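Local coordinates for single-stranded DNA-binding protein (Enterobacter phage Enc34, PDB 5ODK) that binds single-stranded DNA through an OB fold and probably serves in replication of the phage genome, at residues E138-C143 against R172-P177; R29-H34 against S50-M55; D120-E125 against S168-K173; M55-H60 against G107-S112; P87-I92 against G159-A164. All blocks are in the same frame, centred on the assembly; numbering follows the deposited sequence.

All five contacts belong to one OB-fold domain and lie on or beside its curled sheet. Contacts 2 and 4 share strand 49-56 and Met55, and their centres are 11 Å apart. Contacts 1 and 3 share Arg172 and Lys173 and meet where Glu138 O bonds Lys171 NZ (2.8 Å). Contact 1 also touches contact 2 through Gly142 N and Cys30 O (2.8 Å). Contact 5 uses the far end of strand 159-173, about 26 Å from contact 3 between centres. It joins contact 4 through Ser112 N and Phe91 O (2.9 Å). Lys13, a magnesium-site residue with no metal bound here, lies about 9 Å from Pro56, side chain to side chain.

Contact 1 (E138-C143 against R172-P177); sequences EIYGGC and RKDDEP
A type II beta turn from Tyr140 to Cys143 faces residues 172-177, the end of the last strand and the start of the tail, with the CA atoms of Gly142 and Pro177 4.4 Å apart. The Tyr140 ring reaches across. Its CG sits between the backbone N and the carbonyl carbon (chi1 53°). The hydroxyl donates to Asp174 OD1 (2.6 Å) on the anti lone pair, with ring and carboxylate only 3° from coplanar. It also accepts Asp175 N at 3.2 Å. Two bonds thus grip OH and hold the end of the ring in place. Asp175 O lies at the ring edge, while Cys143 CB sits over one face, toward the rim. Pro177 CG approaches Tyr140 CE2 obliquely (4.0 Å). Gly142, at phi 111°, brings its CA to 3.5 Å from Glu176 O, a CA-H...O contact. Pro177 CA meets Gly141 O likewise. Asp174 OD1 also forms a salt bridge with Lys171. Arg172 and Lys173 both face Trp144, a classic beta bulge. The contact ties the turn after helix 132-138 to the tail leaving the last strand of the OB fold.

Contact 2 (R29-H34 against S50-M55); sequences RCSYPH and SITLLM
The His34 ring has Ser50 OG at its edge, near the plane, 3.7 Å from CD2, and Tyr39 stacks on the ring. The Tyr32 ring likewise turns an edge to Thr52 OG1, at 4.2 Å from CD2. These groups flank an antiparallel strand pair of the OB-fold sheet, interrupted by a beta bulge. Arg29 pairs with Leu54, Ser31 with Thr52 and His34 with Ser50, all as hydrogen-bonded pairs. The register slips by one residue between Ser31 and His34, where the chain turns a corner at Tyr32. Leu54 N to Arg29 O is the shortest backbone bond, 2.7 Å.

Side chains separate by face. Arg29, Ser31, Thr52 and Leu54 share one face. There Leu54 CB packs on Arg29 O (3.4 Å), and Ser31 CB meets Thr52 CB (3.9 Å). The polar ends find partners beyond the pair: Arg29 NE reaches Gly142 O, Ser31 OG reaches Glu180, and Tyr32 OH reaches Lys102. Cys30 and Leu53 lie on the other face, and Leu53 also packs on Val145 and Ser147. Ile51 reaches Cys30 from the neighbouring position at the bulge. With its CG1 anti to the backbone N (chi1 -159°), Ile51 CD1 comes to 3.7 Å from Cys30 CB. A water donates to Tyr32 O at 2.6 Å and lies 2.8 Å from Ser50 OG.

Contact 3 (D120-E125 against S168-K173); sequences DVLNME and SVLKRK
Val169 bonds the two residues flanking Val121, as is usual in a parallel pair: its N donates to Asp120 O (2.8 Å) and its O accepts Leu122 N (2.8 Å, 169° at the hydrogen). Lys171 N then donates to Leu122 O at 2.9 Å. Strand 120-122 runs beside strand 168-173, with 4° between the segments. It adds a short parallel strand to the otherwise antiparallel OB-fold sheet. A water continues the link beyond the strand, donating to Met124 O and Lys171 O.

Val121 and Val169 share a face that Ile139 packs against. On the other face Leu170 CD1 nestles between Leu122 CB (3.7 Å) and Asn123 O. The Lys171 chain runs out extended past the Met124 methyl. Met124 CG is anti to its own N (chi1 -165°), and the chain bends at chi3. This folds the methyl back over the strand: Met124 CE touches Lys171 CG at 4.0 Å and comes to 3.6 Å from Arg172 O.

Contact 4 (M55-H60 against G107-S112); sequences MPKDTH and GMWVIS
Lys57 lies flat over one face of the Trp109 indole, its chain extended beyond CG. Lys57 CG sits over the five-membered ring, 3.7 Å from the centroid, a CH-pi contact. CE lies above the centre of the indole, and NZ stands 4.7 Å from the six-membered centroid, 16° off the normal, a cation-pi contact. Asp94 and Asp96 hold NZ by salt bridges. At the indole's edge, in plane, a water accepts from Trp109 NE1 and donates to Lys57 O, which ties the ring to the backbone of Lys57.

The backbones behind these side chains form an antiparallel pairing of strands 49-56 and 108-115 in the OB-fold sheet. Met55 N bonds Trp109 O at 2.8 Å, and Trp109 N returns to Met55 O. Met55 bends at chi3 (78°), which turns its methyl into the hollow between Trp109 CD1 (3.8 Å) and Ile111 CD1 (4.1 Å). Ile63 and Ile67 of helix 61-76 also touch Met55, and Ile67 touches Ile111. Met55 CG lies over one face of the His60 ring, toward the rim. On the other face of the sheet, the Pro56 ring lies alongside Met108, whose SD rests against Pro56 N (3.5 Å) and CD (3.8 Å). His60 ND1 donates to Pro56 O (2.9 Å) on a lone pair of the carbonyl.

Contact 5 (P87-I92 against G159-A164); sequences PSMLFI and GKRINA
Phe91 CG sits between its backbone N and carbonyl carbon (chi1 65°), which lays the ring over Ala164. Bends at chi2 (-68°) and chi3 (-93°) turn Met89 back toward Arg161. These groups fix the loop before strand 92-94 to the long last strand of the OB fold. Leu90 and Ile162 form a single backbone bridge, in which Ile162 N donates to Met89 O at 3.1 Å.

Ala164 CB is 3.7 Å from the centroid of the Phe91 ring, over its face but offset toward the rim, a CH-pi contact. Ile162 O lies at the ring's edge. Phe91 is buried, and Ile71, Ile111 and Ile149 also touch it. Leu90 and Ile162 run side by side, pointing the same way, with Leu90 CD2 3.8 Å from Ile162 CB. Leu90 also meets Ile71 of helix 61-76.

At the outer end, Met89 CB packs against Lys160 O (3.2 Å), and Met89 CE lies 4.2 Å from Gly159 CA. Arg161 NH1 bonds weakly to Tyr158 O. Above the centre of the Arg161 guanidinium plane, Met89 CE stands 3.6 Å from CZ.

Contact 1 (E138-C143 against R172-P177)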
# COMPACT_ATOMS: atom_id res chain seq x y z
N GLU A 138 3.35 -9.11 -15.18
CA GLU A 138 4.44 -8.20 -14.79
C GLU A 138 4.59 -8.16 -13.27
O GLU A 138 5.70 -8.22 -12.74
CB GLU A 138 4.15 -6.76 -15.29
CG GLU A 138 5.17 -5.66 -14.94
CD GLU A 138 6.36 -5.63 -15.86
OE1 GLU A 138 6.27 -6.23 -16.96
OE2 GLU A 138 7.37 -5.01 -15.47
N ILE A 139 3.47 -7.99 -12.58
CA ILE A 139 3.48 -7.79 -11.12
C ILE A 139 2.79 -8.99 -10.46
O ILE A 139 1.58 -9.05 -10.28
CB ILE A 139 2.91 -6.40 -10.74
CG1 ILE A 139 3.81 -5.32 -11.35
CG2 ILE A 139 2.83 -6.26 -9.22
CD1 ILE A 139 3.27 -3.93 -11.24
N TYR A 140 3.61 -9.97 -10.09
CA TYR A 140 3.14 -11.20 -9.49
C TYR A 140 3.46 -11.16 -8.00
O TYR A 140 4.44 -10.52 -7.59
CB TYR A 140 3.80 -12.41 -10.20
CG TYR A 140 5.30 -12.31 -10.26
CD1 TYR A 140 5.94 -11.67 -11.30
CD2 TYR A 140 6.09 -12.79 -9.22
CE1 TYR A 140 7.30 -11.48 -11.31
CE2 TYR A 140 7.46 -12.63 -9.23
CZ TYR A 140 8.07 -11.97 -10.27
OH TYR A 140 9.41 -11.78 -10.28
N GLY A 141 2.73 -11.93 -7.21
CA GLY A 141 3.00 -12.01 -5.78
C GLY A 141 4.41 -12.55 -5.59
O GLY A 141 4.76 -13.60 -6.14
N GLY A 142 5.21 -11.82 -4.82
CA GLY A 142 6.60 -12.17 -4.60
C GLY A 142 7.59 -11.21 -5.22
O GLY A 142 8.74 -11.19 -4.82
N CYS A 143 7.18 -10.46 -6.24
CA CYS A 143 8.04 -9.43 -6.79
C CYS A 143 8.12 -8.22 -5.87
O CYS A 143 7.30 -8.08 -4.95
CB CYS A 143 7.69 -9.06 -8.24
SG CYS A 143 6.31 -7.92 -8.38
N ARG A 172 9.68 -2.96 -9.38
CA ARG A 172 11.06 -2.67 -9.06
C ARG A 172 12.03 -3.81 -9.30
O ARG A 172 13.13 -3.55 -9.80
CB ARG A 172 11.17 -2.23 -7.60
CG ARG A 172 10.54 -0.89 -7.29
CD ARG A 172 11.31 0.28 -7.83
NE ARG A 172 12.53 0.44 -7.05
CZ ARG A 172 13.59 1.14 -7.42
NH1 ARG A 172 13.61 1.79 -8.59
NH2 ARG A 172 14.61 1.19 -6.59
N LYS A 173 11.70 -5.02 -8.88
CA LYS A 173 12.63 -6.15 -9.00
C LYS A 173 11.89 -7.46 -9.04
O LYS A 173 10.85 -7.59 -8.40
CB LYS A 173 13.56 -6.18 -7.78
CG LYS A 173 14.86 -6.95 -7.94
CD LYS A 173 15.75 -6.81 -6.70
CE LYS A 173 15.00 -7.13 -5.41
NZ LYS A 173 15.85 -7.62 -4.30
N ASP A 174 12.40 -8.41 -9.81
CA ASP A 174 11.89 -9.76 -9.76
C ASP A 174 12.43 -10.50 -8.54
O ASP A 174 13.53 -10.21 -8.05
CB ASP A 174 12.26 -10.51 -11.04
CG ASP A 174 11.44 -10.02 -12.24
OD1 ASP A 174 10.20 -10.16 -12.17
OD2 ASP A 174 12.05 -9.49 -13.19
N ASP A 175 11.66 -11.46 -8.06
CA ASP A 175 12.08 -12.36 -6.98
C ASP A 175 11.22 -13.62 -7.05
O ASP A 175 10.38 -13.76 -7.94
CB ASP A 175 11.97 -11.62 -5.62
CG ASP A 175 12.79 -12.23 -4.49
OD1 ASP A 175 13.36 -13.32 -4.64
OD2 ASP A 175 12.78 -11.56 -3.42
N GLU A 176 11.47 -14.57 -6.17
CA GLU A 176 10.74 -15.83 -6.17
C GLU A 176 9.24 -15.59 -6.00
O GLU A 176 8.84 -14.88 -5.08
CB GLU A 176 11.26 -16.76 -5.07
CG GLU A 176 10.62 -18.15 -5.02
CD GLU A 176 10.99 -19.05 -6.19
OE1 GLU A 176 12.05 -18.84 -6.82
OE2 GLU A 176 10.21 -20.00 -6.46
N PRO A 177 8.40 -16.15 -6.90
CA PRO A 177 6.95 -16.00 -6.70
C PRO A 177 6.44 -16.70 -5.46
O PRO A 177 6.88 -17.79 -5.13
CB PRO A 177 6.34 -16.63 -7.97
CG PRO A 177 7.44 -16.66 -8.94
CD PRO A 177 8.70 -16.85 -8.16

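Contact 2 (R29-H34 against S50-M55)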
# COMPACT_ATOMS: atom_id res chain seq x y z
N ARG A 29 7.77 -5.86 -0.88
CA ARG A 29 7.44 -7.06 -1.64
C ARG A 29 5.94 -7.17 -1.73
O ARG A 29 5.22 -7.00 -0.77
CB ARG A 29 8.07 -8.30 -0.98
CG ARG A 29 8.25 -9.50 -1.87
CD ARG A 29 9.14 -10.54 -1.21
NE ARG A 29 9.31 -11.66 -2.11
CZ ARG A 29 9.85 -12.80 -1.76
NH1 ARG A 29 10.29 -13.00 -0.53
NH2 ARG A 29 9.92 -13.76 -2.66
N CYS A 30 5.42 -7.47 -2.91
CA CYS A 30 4.00 -7.56 -3.00
C CYS A 30 3.46 -8.97 -2.85
O CYS A 30 4.15 -9.97 -3.06
CB CYS A 30 3.44 -6.94 -4.25
SG CYS A 30 3.50 -7.96 -5.67
N SER A 31 2.18 -9.00 -2.50
CA SER A 31 1.46 -10.21 -2.25
C SER A 31 0.00 -9.99 -2.71
O SER A 31 -0.53 -8.89 -2.65
CB SER A 31 1.57 -10.43 -0.74
OG SER A 31 0.82 -11.51 -0.33
N TYR A 32 -0.63 -11.06 -3.20
CA TYR A 32 -2.04 -11.02 -3.58
C TYR A 32 -2.39 -9.83 -4.49
O TYR A 32 -3.39 -9.15 -4.27
CB TYR A 32 -2.94 -11.04 -2.34
CG TYR A 32 -2.69 -12.19 -1.42
CD1 TYR A 32 -2.97 -13.48 -1.81
CD2 TYR A 32 -2.20 -11.98 -0.14
CE1 TYR A 32 -2.75 -14.55 -0.96
CE2 TYR A 32 -1.98 -13.04 0.71
CZ TYR A 32 -2.24 -14.32 0.29
OH TYR A 32 -2.05 -15.41 1.12
N PRO A 33 -1.60 -9.61 -5.56
CA PRO A 33 -1.97 -8.51 -6.45
C PRO A 33 -3.26 -8.78 -7.23
O PRO A 33 -3.45 -9.88 -7.77
CB PRO A 33 -0.81 -8.42 -7.43
CG PRO A 33 -0.26 -9.83 -7.46
CD PRO A 33 -0.40 -10.29 -6.02
N HIS A 34 -4.12 -7.76 -7.24
CA HIS A 34 -5.33 -7.70 -8.09
C HIS A 34 -5.35 -6.35 -8.73
O HIS A 34 -6.06 -5.45 -8.34
CB HIS A 34 -6.58 -8.00 -7.30
CG HIS A 34 -6.64 -9.40 -6.80
ND1 HIS A 34 -6.88 -10.47 -7.64
CD2 HIS A 34 -6.41 -9.92 -5.59
CE1 HIS A 34 -6.85 -11.59 -6.95
NE2 HIS A 34 -6.58 -11.29 -5.69
N SER A 50 -6.65 -4.40 -5.65
CA SER A 50 -6.01 -4.50 -4.34
C SER A 50 -4.58 -5.01 -4.44
O SER A 50 -4.19 -5.61 -5.46
CB SER A 50 -6.85 -5.37 -3.41
OG SER A 50 -6.87 -6.68 -3.88
N ILE A 51 -3.83 -4.85 -3.36
CA ILE A 51 -2.54 -5.45 -3.21
C ILE A 51 -2.21 -5.49 -1.71
O ILE A 51 -2.74 -4.65 -0.94
CB ILE A 51 -1.46 -4.65 -4.00
CG1 ILE A 51 -0.22 -5.48 -4.29
CG2 ILE A 51 -1.12 -3.36 -3.26
CD1 ILE A 51 0.64 -4.85 -5.39
N THR A 52 -1.35 -6.43 -1.33
CA THR A 52 -0.72 -6.42 -0.03
C THR A 52 0.76 -6.08 -0.26
O THR A 52 1.39 -6.59 -1.19
CB THR A 52 -0.91 -7.78 0.67
OG1 THR A 52 -2.30 -7.93 0.97
CG2 THR A 52 -0.08 -7.83 1.96
N LEU A 53 1.30 -5.24 0.60
CA LEU A 53 2.70 -4.80 0.54
C LEU A 53 3.39 -5.27 1.80
O LEU A 53 2.91 -5.00 2.91
CB LEU A 53 2.79 -3.30 0.39
CG LEU A 53 2.00 -2.71 -0.78
CD1 LEU A 53 2.01 -1.20 -0.70
CD2 LEU A 53 2.50 -3.15 -2.15
N LEU A 54 4.50 -5.99 1.64
CA LEU A 54 5.29 -6.48 2.74
C LEU A 54 6.50 -5.58 2.84
O LEU A 54 7.37 -5.56 1.96
CB LEU A 54 5.67 -7.91 2.47
CG LEU A 54 4.51 -8.86 2.26
CD1 LEU A 54 5.03 -10.23 1.90
CD2 LEU A 54 3.58 -8.93 3.46
N MET A 55 6.54 -4.78 3.91
CA MET A 55 7.52 -3.72 4.01
C MET A 55 8.56 -4.10 5.08
O MET A 55 8.24 -4.15 6.27
CB MET A 55 6.79 -2.42 4.35
CG MET A 55 7.68 -1.23 4.43
SD MET A 55 6.74 0.30 4.44
CE MET A 55 6.17 0.34 6.12
O HOH W 1 -5.10 -8.30 -2.46

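Contact 3 (D120-E125 against S168-K173)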
# COMPACT_ATOMS: atom_id res chain seq x y z
N ASP A 120 -2.46 3.38 -11.30
CA ASP A 120 -1.42 3.36 -12.31
C ASP A 120 -0.61 2.11 -12.06
O ASP A 120 -0.26 1.81 -10.91
CB ASP A 120 -0.49 4.57 -12.22
CG ASP A 120 -1.14 5.89 -12.52
OD1 ASP A 120 -2.30 5.98 -12.89
OD2 ASP A 120 -0.44 6.91 -12.37
N VAL A 121 -0.28 1.37 -13.12
CA VAL A 121 0.54 0.16 -13.02
C VAL A 121 1.70 0.33 -13.97
O VAL A 121 1.49 0.36 -15.20
CB VAL A 121 -0.25 -1.11 -13.36
CG1 VAL A 121 0.63 -2.33 -13.24
CG2 VAL A 121 -1.47 -1.24 -12.47
N LEU A 122 2.91 0.46 -13.42
CA LEU A 122 4.08 0.74 -14.22
C LEU A 122 5.02 -0.45 -14.19
O LEU A 122 5.26 -1.07 -13.15
CB LEU A 122 4.81 1.98 -13.69
CG LEU A 122 3.97 3.25 -13.45
CD1 LEU A 122 4.91 4.37 -12.98
CD2 LEU A 122 3.12 3.74 -14.58
N ASN A 123 5.55 -0.76 -15.38
CA ASN A 123 6.56 -1.78 -15.51
C ASN A 123 7.91 -1.28 -15.00
O ASN A 123 8.05 -0.14 -14.55
CB ASN A 123 6.57 -2.32 -16.96
CG ASN A 123 7.14 -1.34 -17.97
OD1 ASN A 123 7.73 -0.32 -17.63
ND2 ASN A 123 6.95 -1.66 -19.26
N MET A 124 8.92 -2.13 -15.10
CA MET A 124 10.23 -1.79 -14.59
C MET A 124 10.86 -0.56 -15.25
O MET A 124 11.73 0.09 -14.67
CB MET A 124 11.13 -2.99 -14.73
CG MET A 124 12.39 -2.90 -13.92
SD MET A 124 13.21 -4.50 -13.91
CE MET A 124 12.12 -5.23 -12.76
N GLU A 125 10.48 -0.34 -16.51
CA GLU A 125 10.89 0.84 -17.27
C GLU A 125 10.01 2.07 -17.05
O GLU A 125 10.13 3.05 -17.78
CB GLU A 125 10.98 0.49 -18.76
CG GLU A 125 11.88 -0.71 -19.09
CD GLU A 125 13.30 -0.34 -19.38
OE1 GLU A 125 13.58 0.05 -20.54
OE2 GLU A 125 14.15 -0.47 -18.47
N SER A 168 -0.98 3.84 -7.12
CA SER A 168 -0.02 3.43 -8.14
C SER A 168 0.80 2.27 -7.65
O SER A 168 1.04 2.15 -6.43
CB SER A 168 0.84 4.60 -8.54
OG SER A 168 1.76 4.96 -7.57
N VAL A 169 1.27 1.43 -8.57
CA VAL A 169 2.21 0.36 -8.30
C VAL A 169 3.25 0.38 -9.40
O VAL A 169 2.87 0.35 -10.58
CB VAL A 169 1.55 -1.01 -8.23
CG1 VAL A 169 2.56 -2.09 -7.90
CG2 VAL A 169 0.43 -1.00 -7.19
N LEU A 170 4.51 0.39 -9.05
CA LEU A 170 5.68 0.40 -9.94
C LEU A 170 6.49 -0.86 -9.68
O LEU A 170 6.93 -1.09 -8.56
CB LEU A 170 6.56 1.62 -9.67
CG LEU A 170 7.97 1.65 -10.26
CD1 LEU A 170 7.96 1.64 -11.77
CD2 LEU A 170 8.79 2.81 -9.72
N LYS A 171 6.71 -1.67 -10.72
CA LYS A 171 7.57 -2.82 -10.59
C LYS A 171 9.02 -2.37 -10.38
O LYS A 171 9.51 -1.51 -11.10
CB LYS A 171 7.49 -3.72 -11.80
CG LYS A 171 8.33 -4.96 -11.60
CD LYS A 171 7.87 -6.14 -12.26
CE LYS A 171 8.71 -7.34 -11.90
NZ LYS A 171 8.51 -8.22 -13.05
N ARG A 172 9.68 -2.96 -9.38
CA ARG A 172 11.06 -2.67 -9.06
C ARG A 172 12.03 -3.81 -9.30
O ARG A 172 13.13 -3.55 -9.80
CB ARG A 172 11.17 -2.23 -7.60
CG ARG A 172 10.54 -0.89 -7.29
CD ARG A 172 11.31 0.28 -7.83
NE ARG A 172 12.53 0.44 -7.05
CZ ARG A 172 13.59 1.14 -7.42
NH1 ARG A 172 13.61 1.79 -8.59
NH2 ARG A 172 14.61 1.19 -6.59
N LYS A 173 11.70 -5.02 -8.88
CA LYS A 173 12.63 -6.15 -9.00
C LYS A 173 11.89 -7.46 -9.04
O LYS A 173 10.85 -7.59 -8.40
CB LYS A 173 13.56 -6.18 -7.78
CG LYS A 173 14.86 -6.95 -7.94
CD LYS A 173 15.75 -6.81 -6.70
CE LYS A 173 15.00 -7.13 -5.41
NZ LYS A 173 15.85 -7.62 -4.30
O HOH W 2 11.57 0.10 -11.74

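Contact 4 (M55-H60 against G107-S112)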
# COMPACT_ATOMS: atom_id res chain seq x y z
N MET A 55 6.54 -4.78 3.91
CA MET A 55 7.52 -3.72 4.01
C MET A 55 8.56 -4.10 5.08
O MET A 55 8.24 -4.15 6.27
CB MET A 55 6.79 -2.42 4.35
CG MET A 55 7.68 -1.23 4.43
SD MET A 55 6.74 0.30 4.44
CE MET A 55 6.17 0.34 6.12
N PRO A 56 9.82 -4.40 4.68
CA PRO A 56 10.83 -4.81 5.68
C PRO A 56 11.04 -3.78 6.77
O PRO A 56 11.33 -2.61 6.51
CB PRO A 56 12.08 -5.02 4.84
CG PRO A 56 11.55 -5.44 3.50
CD PRO A 56 10.31 -4.61 3.30
N LYS A 57 10.86 -4.22 8.00
CA LYS A 57 10.95 -3.29 9.14
C LYS A 57 12.30 -2.61 9.25
O LYS A 57 12.37 -1.42 9.56
CB LYS A 57 10.68 -4.03 10.45
CG LYS A 57 9.26 -4.56 10.60
CD LYS A 57 9.08 -5.25 11.94
CE LYS A 57 7.65 -5.67 12.23
NZ LYS A 57 7.59 -6.41 13.51
N ASP A 58 13.38 -3.36 8.99
CA ASP A 58 14.73 -2.87 9.24
C ASP A 58 15.14 -1.77 8.29
O ASP A 58 16.01 -1.02 8.63
CB ASP A 58 15.76 -4.00 9.30
CG ASP A 58 15.95 -4.77 8.00
OD1 ASP A 58 15.17 -4.65 7.03
OD2 ASP A 58 16.94 -5.54 7.96
N THR A 59 14.49 -1.64 7.14
CA THR A 59 14.81 -0.60 6.15
C THR A 59 13.68 0.40 5.89
O THR A 59 13.79 1.26 5.00
CB THR A 59 15.21 -1.25 4.82
OG1 THR A 59 14.13 -2.12 4.44
CG2 THR A 59 16.49 -2.02 4.99
N HIS A 60 12.62 0.33 6.68
CA HIS A 60 11.46 1.20 6.48
C HIS A 60 10.95 1.84 7.76
O HIS A 60 9.80 2.25 7.81
CB HIS A 60 10.30 0.47 5.78
CG HIS A 60 10.63 0.03 4.38
ND1 HIS A 60 11.40 -1.07 4.10
CD2 HIS A 60 10.23 0.53 3.19
CE1 HIS A 60 11.48 -1.23 2.78
NE2 HIS A 60 10.79 -0.27 2.20
N GLY A 107 9.44 -10.23 9.93
CA GLY A 107 10.20 -8.99 9.82
C GLY A 107 9.58 -7.95 8.91
O GLY A 107 10.27 -7.05 8.47
N MET A 108 8.27 -8.04 8.70
CA MET A 108 7.56 -7.13 7.81
C MET A 108 6.45 -6.36 8.49
O MET A 108 5.78 -6.92 9.37
CB MET A 108 6.89 -7.89 6.65
CG MET A 108 7.78 -8.75 5.81
SD MET A 108 8.86 -7.75 4.76
CE MET A 108 9.35 -8.90 3.50
N TRP A 109 6.23 -5.12 8.06
CA TRP A 109 4.93 -4.47 8.20
C TRP A 109 4.09 -4.93 7.01
O TRP A 109 4.61 -5.04 5.90
CB TRP A 109 5.04 -2.94 8.18
CG TRP A 109 5.93 -2.40 9.28
CD1 TRP A 109 7.17 -1.79 9.13
CD2 TRP A 109 5.69 -2.47 10.64
NE1 TRP A 109 7.68 -1.46 10.33
CE2 TRP A 109 6.79 -1.87 11.30
CE3 TRP A 109 4.63 -2.95 11.41
CZ2 TRP A 109 6.88 -1.77 12.68
CZ3 TRP A 109 4.72 -2.87 12.77
CH2 TRP A 109 5.83 -2.27 13.41
N VAL A 110 2.80 -5.19 7.25
CA VAL A 110 1.91 -5.71 6.20
C VAL A 110 0.89 -4.64 5.93
O VAL A 110 0.07 -4.33 6.80
CB VAL A 110 1.24 -7.03 6.64
CG1 VAL A 110 0.35 -7.59 5.53
CG2 VAL A 110 2.31 -8.04 7.05
N ILE A 111 0.89 -4.11 4.70
CA ILE A 111 -0.02 -3.06 4.31
C ILE A 111 -1.03 -3.62 3.31
O ILE A 111 -0.64 -4.25 2.31
CB ILE A 111 0.75 -1.89 3.67
CG1 ILE A 111 1.57 -1.15 4.74
CG2 ILE A 111 -0.17 -0.96 2.91
CD1 ILE A 111 2.61 -0.22 4.15
N SER A 112 -2.31 -3.35 3.54
CA SER A 112 -3.36 -3.69 2.59
C SER A 112 -3.92 -2.43 2.00
O SER A 112 -4.28 -1.50 2.71
CB SER A 112 -4.46 -4.42 3.33
OG SER A 112 -3.92 -5.52 4.01
O HOH W 3 10.19 -0.30 10.89
O HOH W 4 13.05 -6.47 8.81

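Contact 5 (P87-I92 against G159-A164)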
# COMPACT_ATOMS: atom_id res chain seq x y z
N PRO A 87 -6.18 -0.73 16.67
CA PRO A 87 -5.11 -1.20 15.76
C PRO A 87 -5.50 -2.34 14.82
O PRO A 87 -5.01 -2.42 13.68
CB PRO A 87 -4.02 -1.66 16.73
CG PRO A 87 -4.22 -0.80 17.95
CD PRO A 87 -5.71 -0.67 18.08
N SER A 88 -6.40 -3.22 15.24
CA SER A 88 -6.84 -4.32 14.36
C SER A 88 -7.61 -3.88 13.13
O SER A 88 -7.81 -4.69 12.24
CB SER A 88 -7.71 -5.31 15.12
OG SER A 88 -8.92 -4.70 15.52
N MET A 89 -8.02 -2.62 13.09
CA MET A 89 -8.84 -2.07 12.04
C MET A 89 -8.08 -1.03 11.20
O MET A 89 -8.69 -0.27 10.46
CB MET A 89 -10.11 -1.49 12.67
CG MET A 89 -10.95 -2.56 13.37
SD MET A 89 -11.65 -3.72 12.18
CE MET A 89 -13.25 -2.95 11.90
N LEU A 90 -6.75 -1.09 11.27
CA LEU A 90 -5.89 -0.27 10.41
C LEU A 90 -5.39 -1.07 9.21
O LEU A 90 -5.25 -2.29 9.26
CB LEU A 90 -4.67 0.24 11.21
CG LEU A 90 -4.95 1.03 12.46
CD1 LEU A 90 -3.63 1.37 13.17
CD2 LEU A 90 -5.78 2.26 12.17
N PHE A 91 -5.02 -0.33 8.17
CA PHE A 91 -4.50 -0.97 6.94
C PHE A 91 -3.09 -1.52 7.09
O PHE A 91 -2.60 -2.16 6.16
CB PHE A 91 -4.55 0.01 5.75
CG PHE A 91 -3.65 1.22 5.87
CD1 PHE A 91 -2.32 1.14 5.54
CD2 PHE A 91 -4.16 2.46 6.27
CE1 PHE A 91 -1.50 2.25 5.61
CE2 PHE A 91 -3.35 3.57 6.33
CZ PHE A 91 -2.01 3.47 5.97
N ILE A 92 -2.40 -1.19 8.20
CA ILE A 92 -1.02 -1.64 8.42
C ILE A 92 -1.02 -2.51 9.67
O ILE A 92 -1.59 -2.13 10.69
CB ILE A 92 -0.03 -0.48 8.50
CG1 ILE A 92 1.41 -0.99 8.66
CG2 ILE A 92 -0.40 0.53 9.59
CD1 ILE A 92 2.48 0.07 8.41
N GLY A 159 -17.99 -1.56 11.01
CA GLY A 159 -16.96 -1.08 11.93
C GLY A 159 -16.32 0.24 11.53
O GLY A 159 -16.73 0.89 10.55
N LYS A 160 -15.32 0.59 12.31
CA LYS A 160 -14.57 1.81 12.17
C LYS A 160 -13.14 1.45 11.78
O LYS A 160 -12.49 0.67 12.46
CB LYS A 160 -14.54 2.57 13.48
CG LYS A 160 -15.89 3.07 13.95
CD LYS A 160 -15.83 3.72 15.35
CE LYS A 160 -17.15 4.25 15.89
NZ LYS A 160 -16.97 4.66 17.32
N ARG A 161 -12.68 1.99 10.64
CA ARG A 161 -11.41 1.56 10.05
C ARG A 161 -10.64 2.75 9.53
O ARG A 161 -11.24 3.78 9.14
CB ARG A 161 -11.62 0.57 8.88
CG ARG A 161 -12.26 -0.78 9.23
CD ARG A 161 -12.42 -1.67 7.99
NE ARG A 161 -12.72 -3.10 8.27
CZ ARG A 161 -13.94 -3.63 8.48
NH1 ARG A 161 -15.05 -2.90 8.44
NH2 ARG A 161 -14.05 -4.93 8.74
N ILE A 162 -9.31 2.59 9.45
CA ILE A 162 -8.51 3.45 8.59
C ILE A 162 -7.97 2.53 7.49
O ILE A 162 -7.23 1.59 7.75
CB ILE A 162 -7.34 4.17 9.29
CG1 ILE A 162 -7.85 5.00 10.51
CG2 ILE A 162 -6.59 5.05 8.31
CD1 ILE A 162 -8.81 6.11 10.17
N ASN A 163 -8.39 2.83 6.27
CA ASN A 163 -8.06 2.07 5.08
C ASN A 163 -7.03 2.82 4.28
O ASN A 163 -6.73 3.99 4.55
CB ASN A 163 -9.34 1.89 4.25
CG ASN A 163 -10.39 1.10 4.93
OD1 ASN A 163 -10.09 0.14 5.63
ND2 ASN A 163 -11.64 1.57 4.80
N ALA A 164 -6.50 2.18 3.23
CA ALA A 164 -5.55 2.82 2.32
C ALA A 164 -6.04 2.67 0.86
O ALA A 164 -6.30 1.55 0.40
CB ALA A 164 -4.17 2.22 2.44
O HOH W 5 -8.42 -1.31 7.65